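Local coordinates for hypothetical protein TM1553 (Thermotoga maritima, PDB 1VRM) that probably acts as a flavin transferase of the ApbE family, moving FMN from FAD onto target proteins, at residues E133-K136 against H137-Y140; T62-S66 against V67-I71; E317-K320 against L321-E325. All coordinates share one frame; numbering follows the deposited sequence. Where two conformers were deposited one is given.

From the N terminus the chain first reaches contact 2, where the loop after helix 41-58 turns into helix 67-72 and joins the end of one to the start of the other. Contact 1 follows at residues 133-140, between helix 128-135 and strand 143-146, and packs on helix 108-114. Contact 3, at residues 317-325, comes last, between edge strand 313-315 and the C terminus, and lies on strands 219-225 and 262-269. Each closes a turn within one continuous stretch, so the three run in series and none nests in or crosses another. Contacts 1 and 2 have centres about 20 Å apart; contact 3 lies across the chain's centre from both.

Contact 1: residues E133-K136 against H137-Y140; sequences EALK and HTGY
A type I beta turn from Leu135 to Thr138 leads the chain out of helix 128-135, and within it His137 and Thr138 reach back to Glu133 and Ala134. The imidazole makes a histidine-carboxylate hydrogen bond, His137 NE2 donating to Glu133 OE2 at 2.6 Å. The bond is bent, 151° at the hydrogen, and the carboxylate oxygen is met on its anti side, with the two flat groups turned 46° from each other. Glu133 can offer this oxygen because its CG stands anti to the backbone N and the chain then bends at chi2 (65°), bringing the acid round to the ring. The other oxygen, Glu133 OE1, forms a long salt bridge of 3.3 Å with Lys136 NZ. That lysine also serves the histidine through its aliphatic root: Lys136 CB lies 4.0 Å from the centroid of the His137 ring, almost straight above it in a CH-pi contact. With ND1 bonded to the backbone oxygen of Asn156, both ring nitrogens have partners and the rotation of the imidazole is fixed.

The carbonyl of Ala134 takes two donors from opposite faces of its plane. One is the backbone, His137 N to Ala134 O at 2.9 Å; the other is the hydroxyl Thr138 OG1, 2.8 Å from the same oxygen. Ala134 and Thr138 also pack on Leu110 of helix 108-114, which joins the turn to its neighbour. A water bridges the turn, donating to Lys136 O at 3.0 Å and to Thr138 O at 3.3 Å.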
loop_
_atom_site.group_PDB
_atom_site.type_symbol
_atom_site.label_atom_id
_atom_site.label_comp_id
_atom_site.label_asym_id
_atom_site.label_seq_id
_atom_site.Cartn_x
_atom_site.Cartn_y
_atom_site.Cartn_z
ATOM N N GLU A 133 -4.867 -24.668 -6.824
ATOM C CA GLU A 133 -5.506 -25.026 -5.582
ATOM C C GLU A 133 -5.553 -23.823 -4.643
ATOM O O GLU A 133 -6.569 -23.578 -3.998
ATOM C CB GLU A 133 -4.766 -26.177 -4.922
ATOM C CG GLU A 133 -5.284 -26.506 -3.511
ATOM C CD GLU A 133 -6.715 -27.013 -3.476
ATOM O OE1 GLU A 133 -7.183 -27.617 -4.463
ATOM O OE2 GLU A 133 -7.401 -26.749 -2.455
ATOM N N ALA A 134 -4.478 -23.055 -4.533
ATOM C CA ALA A 134 -4.484 -21.913 -3.634
ATOM C C ALA A 134 -5.511 -20.844 -4.018
ATOM O O ALA A 134 -6.014 -20.102 -3.169
ATOM C CB ALA A 134 -3.091 -21.285 -3.528
ATOM N N LEU A 135 -5.850 -20.753 -5.308
ATOM C CA LEU A 135 -6.895 -19.793 -5.759
ATOM C C LEU A 135 -8.262 -20.130 -5.169
ATOM O O LEU A 135 -9.080 -19.232 -4.971
ATOM C CB LEU A 135 -7.002 -19.776 -7.289
ATOM C CG LEU A 135 -5.888 -19.006 -7.984
ATOM C CD1 LEU A 135 -6.055 -19.214 -9.462
ATOM C CD2 LEU A 135 -5.923 -17.520 -7.615
ATOM N N LYS A 136 -8.510 -21.401 -4.838
ATOM C CA LYS A 136 -9.752 -21.772 -4.135
ATOM C C LYS A 136 -9.779 -21.203 -2.721
ATOM O O LYS A 136 -10.827 -21.169 -2.075
ATOM C CB LYS A 136 -9.904 -23.277 -4.020
ATOM C CG LYS A 136 -9.824 -24.016 -5.339
ATOM C CD LYS A 136 -10.165 -25.471 -5.158
ATOM C CE LYS A 136 -10.232 -26.218 -6.484
ATOM N NZ LYS A 136 -8.881 -26.356 -7.053
ATOM N N HIS A 137 -8.605 -20.837 -2.229
ATOM C CA HIS A 137 -8.435 -20.264 -0.883
ATOM C C HIS A 137 -7.993 -18.822 -0.951
ATOM O O HIS A 137 -7.216 -18.371 -0.096
ATOM C CB HIS A 137 -7.458 -21.120 -0.102
ATOM C CG HIS A 137 -7.730 -22.574 -0.270
ATOM N ND1 HIS A 137 -8.955 -23.137 0.048
ATOM C CD2 HIS A 137 -7.003 -23.552 -0.855
ATOM C CE1 HIS A 137 -8.950 -24.404 -0.328
ATOM N NE2 HIS A 137 -7.771 -24.686 -0.858
ATOM N N THR A 138 -8.567 -18.125 -1.944
ATOM C CA THR A 138 -8.289 -16.704 -2.230
ATOM C C THR A 138 -9.620 -16.089 -2.582
ATOM O O THR A 138 -10.410 -16.747 -3.211
ATOM C CB THR A 138 -7.364 -16.595 -3.455
ATOM O OG1 THR A 138 -6.158 -17.335 -3.187
ATOM C CG2 THR A 138 -7.009 -15.135 -3.788
ATOM N N GLY A 139 -9.870 -14.864 -2.137
ATOM C CA GLY A 139 -11.059 -14.118 -2.605
ATOM C C GLY A 139 -11.674 -13.333 -1.456
ATOM O O GLY A 139 -12.028 -13.924 -0.414
ATOM N N TYR A 140 -11.826 -12.021 -1.644
ATOM C CA TYR A 140 -12.286 -11.160 -0.521
ATOM C C TYR A 140 -13.665 -11.500 -0.009
ATOM O O TYR A 140 -14.003 -11.184 1.133
ATOM C CB TYR A 140 -12.260 -9.678 -0.889
ATOM C CG TYR A 140 -13.282 -9.271 -1.899
ATOM C CD1 TYR A 140 -13.077 -9.501 -3.262
ATOM C CD2 TYR A 140 -14.466 -8.638 -1.505
ATOM C CE1 TYR A 140 -14.032 -9.093 -4.221
ATOM C CE2 TYR A 140 -15.423 -8.268 -2.440
ATOM C CZ TYR A 140 -15.192 -8.494 -3.778
ATOM O OH TYR A 140 -16.151 -8.104 -4.693
HETATM O O HOH W 1 -12.760 -18.999 -2.749
#

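Contact 2: residues T62-S66 against V67-I71; sequences TDERS and VVKKI
The carboxylate of Glu64 receives Lys69 CE obliquely from above its plane, 3.2 Å from OE1, whereas the guanidinium of Arg65 has Asp63 OD1 at its edge and an aromatic neighbour, Tyr57, in a cation-pi contact. Asp63 to Arg65 form an Asx turn, which runs into the N-cap of helix 67-72. Arg65 grips Asp63 side-on: NE meets OD1 at 2.9 Å and NH2 meets OD2. Asp63 OD1 also accepts Arg65 N at 2.7 Å through its anti lone pair, closing the Asx turn.

At the helix start Ser66 is the cap. With OG anti to the backbone N (chi1 169°), the hydroxyl lies where it can accept from Lys69 N at 3.0 Å, in a nearly straight bond of 171°; it also bonds Ser60 O, tying the cap to the preceding loop. Lys69 sends its chain back along that loop, with CD 3.3 Å from Thr62 O, until a bend at chi4 (59°) turns the ammonium toward its salt-bridge partner, Asp73. Glu64 stays beyond salt-bridge distance and is joined by a water, which donates to Glu64 OE2 at 3.1 Å and accepts from Lys69 NZ at 2.9 Å.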
loop_
_atom_site.group_PDB
_atom_site.type_symbol
_atom_site.label_atom_id
_atom_site.label_comp_id
_atom_site.label_asym_id
_atom_site.label_seq_id
_atom_site.Cartn_x
_atom_site.Cartn_y
_atom_site.Cartn_z
ATOM N N THR A 62 3.033 -12.050 10.203
ATOM C CA THR A 62 3.842 -13.022 10.956
ATOM C C THR A 62 4.059 -12.767 12.436
ATOM O O THR A 62 4.310 -13.714 13.195
ATOM C CB THR A 62 5.226 -13.135 10.325
ATOM O OG1 THR A 62 5.854 -11.850 10.372
ATOM C CG2 THR A 62 5.111 -13.570 8.900
ATOM N N ASP A 63 3.970 -11.517 12.859
ATOM C CA ASP A 63 4.293 -11.185 14.257
ATOM C C ASP A 63 3.269 -11.804 15.195
ATOM O O ASP A 63 2.080 -11.721 14.975
ATOM C CB ASP A 63 4.316 -9.678 14.517
ATOM C CG ASP A 63 4.963 -9.347 15.836
ATOM O OD1 ASP A 63 4.303 -9.476 16.889
ATOM O OD2 ASP A 63 6.129 -8.939 15.784
ATOM N N GLU A 64 3.746 -12.383 16.288
ATOM C CA GLU A 64 2.844 -13.047 17.228
ATOM C C GLU A 64 1.854 -12.080 17.860
ATOM O O GLU A 64 0.804 -12.508 18.316
ATOM C CB GLU A 64 3.617 -13.812 18.328
ATOM C CG GLU A 64 4.488 -14.967 17.827
ATOM C CD GLU A 64 3.725 -16.084 17.115
ATOM O OE1 GLU A 64 2.472 -16.123 17.180
ATOM O OE2 GLU A 64 4.398 -16.939 16.485
ATOM N N ARG A 65 2.161 -10.785 17.864
ATOM C CA ARG A 65 1.273 -9.767 18.446
ATOM C C ARG A 65 0.182 -9.314 17.467
ATOM O O ARG A 65 -0.610 -8.423 17.771
ATOM C CB ARG A 65 2.097 -8.539 18.857
ATOM C CG ARG A 65 3.227 -8.848 19.882
ATOM C CD ARG A 65 4.237 -7.690 19.981
ATOM N NE ARG A 65 5.240 -7.691 18.921
ATOM C CZ ARG A 65 6.219 -6.792 18.825
ATOM N NH1 ARG A 65 6.354 -5.831 19.741
ATOM N NH2 ARG A 65 7.090 -6.864 17.826
ATOM N N SER A 66 0.198 -9.845 16.264
ATOM C CA SER A 66 -0.661 -9.343 15.228
ATOM C C SER A 66 -2.114 -9.834 15.343
ATOM O O SER A 66 -2.382 -11.018 15.517
ATOM C CB SER A 66 -0.134 -9.764 13.848
ATOM O OG SER A 66 -1.087 -9.488 12.852
ATOM N N VAL A 67 -3.043 -8.925 15.136
ATOM C CA VAL A 67 -4.483 -9.285 15.078
ATOM C C VAL A 67 -4.810 -9.963 13.717
ATOM O O VAL A 67 -5.759 -10.757 13.625
ATOM C CB VAL A 67 -5.346 -8.028 15.280
ATOM C CG1 VAL A 67 -5.240 -7.064 14.083
ATOM C CG2 VAL A 67 -6.753 -8.389 15.611
ATOM N N VAL A 68 -4.123 -9.561 12.656
ATOM C CA VAL A 68 -4.240 -10.239 11.371
ATOM C C VAL A 68 -3.821 -11.705 11.529
ATOM O O VAL A 68 -4.525 -12.591 11.054
ATOM C CB VAL A 68 -3.403 -9.544 10.262
ATOM C CG1 VAL A 68 -3.191 -10.441 9.018
ATOM C CG2 VAL A 68 -4.061 -8.232 9.940
ATOM N N LYS A 69 -2.664 -11.953 12.154
ATOM C CA LYS A 69 -2.201 -13.318 12.378
ATOM C C LYS A 69 -3.232 -14.033 13.239
ATOM O O LYS A 69 -3.561 -15.211 12.958
ATOM C CB LYS A 69 -0.838 -13.361 13.016
ATOM C CG LYS A 69 -0.283 -14.756 13.185
ATOM C CD LYS A 69 1.190 -14.704 13.448
ATOM C CE LYS A 69 1.666 -15.991 14.073
ATOM N NZ LYS A 69 1.383 -17.116 13.189
ATOM N N LYS A 70 -3.773 -13.364 14.249
ATOM C CA LYS A 70 -4.816 -13.997 15.094
ATOM C C LYS A 70 -5.997 -14.457 14.260
ATOM O O LYS A 70 -6.419 -15.601 14.361
ATOM C CB LYS A 70 -5.315 -13.052 16.186
ATOM C CG LYS A 70 -6.403 -13.621 17.091
ATOM C CD LYS A 70 -6.823 -12.526 18.055
ATOM C CE LYS A 70 -8.068 -12.840 18.789
ATOM N NZ LYS A 70 -8.179 -11.845 19.912
ATOM N N ILE A 71 -6.502 -13.608 13.372
ATOM C CA ILE A 71 -7.605 -14.009 12.525
ATOM C C ILE A 71 -7.168 -15.165 11.599
ATOM O O ILE A 71 -7.838 -16.230 11.514
ATOM C CB ILE A 71 -8.118 -12.843 11.641
ATOM C CG1 ILE A 71 -8.767 -11.746 12.507
ATOM C CG2 ILE A 71 -9.109 -13.387 10.580
ATOM C CD1 ILE A 71 -8.841 -10.389 11.835
HETATM O O HOH W 2 3.400 -18.904 14.268
#

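Contact 3: residues E317-K320 against L321-E325; sequences ETFK and LFERE
Glu323, last residue of the turn that begins at Lys320, lays its side chain back on Lys320 and Phe319. Its CB sits 3.4 Å from Lys320 O, the carbonyl that also accepts Glu323 N. CG goes anti to the carbonyl carbon (chi1 -70°), and from there the extended chain runs beside the lysine side chain, both pointing the same way. CD passes 3.8 Å from Lys320 CA, and at the tip the two oxygens part. OE2 stays against the lysine root, 3.8 Å from Lys320 CB, while OE1 comes within 3.7 Å of Phe319 CD1. OE1 lies near the ring plane, at the electropositive edge, with the carboxylate plane turned 83° from the ring. OE1 has its strongest partner in Arg315, a salt bridge that probably offsets the nearby carboxylate of Asp221. With an alanine here Arg315 is likely to lose this salt bridge, and the edge of Phe319 its polar neighbour.

The ammonium of Lys320 is engaged on another side, where NZ bonds Glu317 OE2 at 2.8 Å. The Phe322 ring turns its edge toward two carbonyls, with CD2 3.3 Å from Thr318 O. Both phenylalanines pack on Ile268 of strand 262-269, and the Phe322 backbone bonds Tyr224, so the tail is fastened to the sheet and to strand 219-225.

Most of the backbone bonds join residues three apart, such as Phe322 N to Phe319 O at 2.9 Å and Leu321 N to Thr318 O; the weak one from Leu321 N to Glu317 O spans four. The three-residue spacing is that of a 3-10 turn, and the type I beta turn from Lys320 to Glu323 continues it, after the weakly bonded helical turn that follows strand 313-315.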
loop_
_atom_site.group_PDB
_atom_site.type_symbol
_atom_site.label_atom_id
_atom_site.label_comp_id
_atom_site.label_asym_id
_atom_site.label_seq_id
_atom_site.Cartn_x
_atom_site.Cartn_y
_atom_site.Cartn_z
ATOM N N GLU A 317 -4.611 12.860 -17.977
ATOM C CA GLU A 317 -4.527 14.305 -18.064
ATOM C C GLU A 317 -4.557 14.951 -16.663
ATOM O O GLU A 317 -3.945 15.983 -16.416
ATOM C CB GLU A 317 -5.672 14.834 -18.932
ATOM C CG GLU A 317 -5.558 14.428 -20.375
ATOM C CD GLU A 317 -4.297 14.956 -21.049
ATOM O OE1 GLU A 317 -3.873 16.109 -20.761
ATOM O OE2 GLU A 317 -3.724 14.196 -21.853
ATOM N N THR A 318 -5.277 14.336 -15.738
ATOM C CA THR A 318 -5.340 14.845 -14.371
ATOM C C THR A 318 -3.943 14.781 -13.715
ATOM O O THR A 318 -3.574 15.650 -12.951
ATOM C CB THR A 318 -6.399 14.098 -13.493
ATOM O OG1 THR A 318 -6.258 12.669 -13.559
ATOM C CG2 THR A 318 -7.806 14.534 -13.920
ATOM N N PHE A 319 -3.182 13.717 -13.973
ATOM C CA PHE A 319 -1.842 13.590 -13.421
ATOM C C PHE A 319 -0.975 14.782 -13.867
ATOM O O PHE A 319 -0.240 15.362 -13.054
ATOM C CB PHE A 319 -1.197 12.230 -13.851
ATOM C CG PHE A 319 0.072 11.923 -13.121
ATOM C CD1 PHE A 319 1.286 12.403 -13.556
ATOM C CD2 PHE A 319 0.041 11.189 -11.921
ATOM C CE1 PHE A 319 2.469 12.122 -12.810
ATOM C CE2 PHE A 319 1.233 10.919 -11.230
ATOM C CZ PHE A 319 2.414 11.380 -11.688
ATOM N N LYS A 320 -1.107 15.158 -15.144
ATOM C CA LYS A 320 -0.323 16.232 -15.739
ATOM C C LYS A 320 -0.535 17.537 -15.003
ATOM O O LYS A 320 0.359 18.376 -14.953
ATOM C CB LYS A 320 -0.649 16.389 -17.241
ATOM C CG LYS A 320 -0.453 15.067 -18.036
ATOM C CD LYS A 320 -0.589 15.255 -19.554
ATOM C CE LYS A 320 -0.546 13.956 -20.308
ATOM N NZ LYS A 320 -0.915 14.197 -21.758
ATOM N N LEU A 321 -1.707 17.721 -14.383
ATOM C CA LEU A 321 -1.962 18.941 -13.639
ATOM C C LEU A 321 -0.966 19.168 -12.494
ATOM O O LEU A 321 -0.782 20.286 -12.046
ATOM C CB LEU A 321 -3.382 18.957 -13.071
ATOM C CG LEU A 321 -4.506 18.930 -14.096
ATOM C CD1 LEU A 321 -5.907 18.812 -13.433
ATOM C CD2 LEU A 321 -4.408 20.150 -15.012
ATOM N N PHE A 322 -0.415 18.061 -11.961
ATOM C CA PHE A 322 0.490 18.085 -10.803
ATOM C C PHE A 322 1.962 18.179 -11.193
ATOM O O PHE A 322 2.809 18.232 -10.336
ATOM C CB PHE A 322 0.250 16.854 -9.953
ATOM C CG PHE A 322 -1.126 16.813 -9.379
ATOM C CD1 PHE A 322 -1.390 17.405 -8.141
ATOM C CD2 PHE A 322 -2.149 16.182 -10.053
ATOM C CE1 PHE A 322 -2.649 17.333 -7.612
ATOM C CE2 PHE A 322 -3.409 16.159 -9.547
ATOM C CZ PHE A 322 -3.674 16.751 -8.328
ATOM N N GLU A 323 2.229 18.235 -12.481
ATOM C CA GLU A 323 3.573 18.366 -13.023
ATOM C C GLU A 323 4.097 19.793 -13.091
ATOM O O GLU A 323 5.181 20.008 -13.599
ATOM C CB GLU A 323 3.662 17.727 -14.418
ATOM C CG GLU A 323 3.563 16.224 -14.393
ATOM C CD GLU A 323 3.409 15.550 -15.760
ATOM O OE1 GLU A 323 3.515 14.305 -15.825
ATOM O OE2 GLU A 323 3.128 16.244 -16.768
ATOM N N ARG A 324 3.369 20.740 -12.548
ATOM C CA ARG A 324 3.896 22.103 -12.381
ATOM C C ARG A 324 3.495 22.630 -11.023
ATOM O O ARG A 324 2.450 22.230 -10.507
ATOM C CB ARG A 324 3.319 22.994 -13.465
ATOM C CG ARG A 324 1.815 22.950 -13.568
ATOM C CD ARG A 324 1.369 23.519 -14.906
ATOM N N GLU A 325 4.297 23.540 -10.461
ATOM C CA GLU A 325 4.009 24.061 -9.125
ATOM C C GLU A 325 2.655 24.788 -9.107
ATOM O O GLU A 325 1.910 24.714 -8.127
ATOM C CB GLU A 325 5.154 24.950 -8.609
ATOM C CG GLU A 325 5.208 26.319 -9.204
ATOM O OXT GLU A 325 2.244 25.425 -10.095
#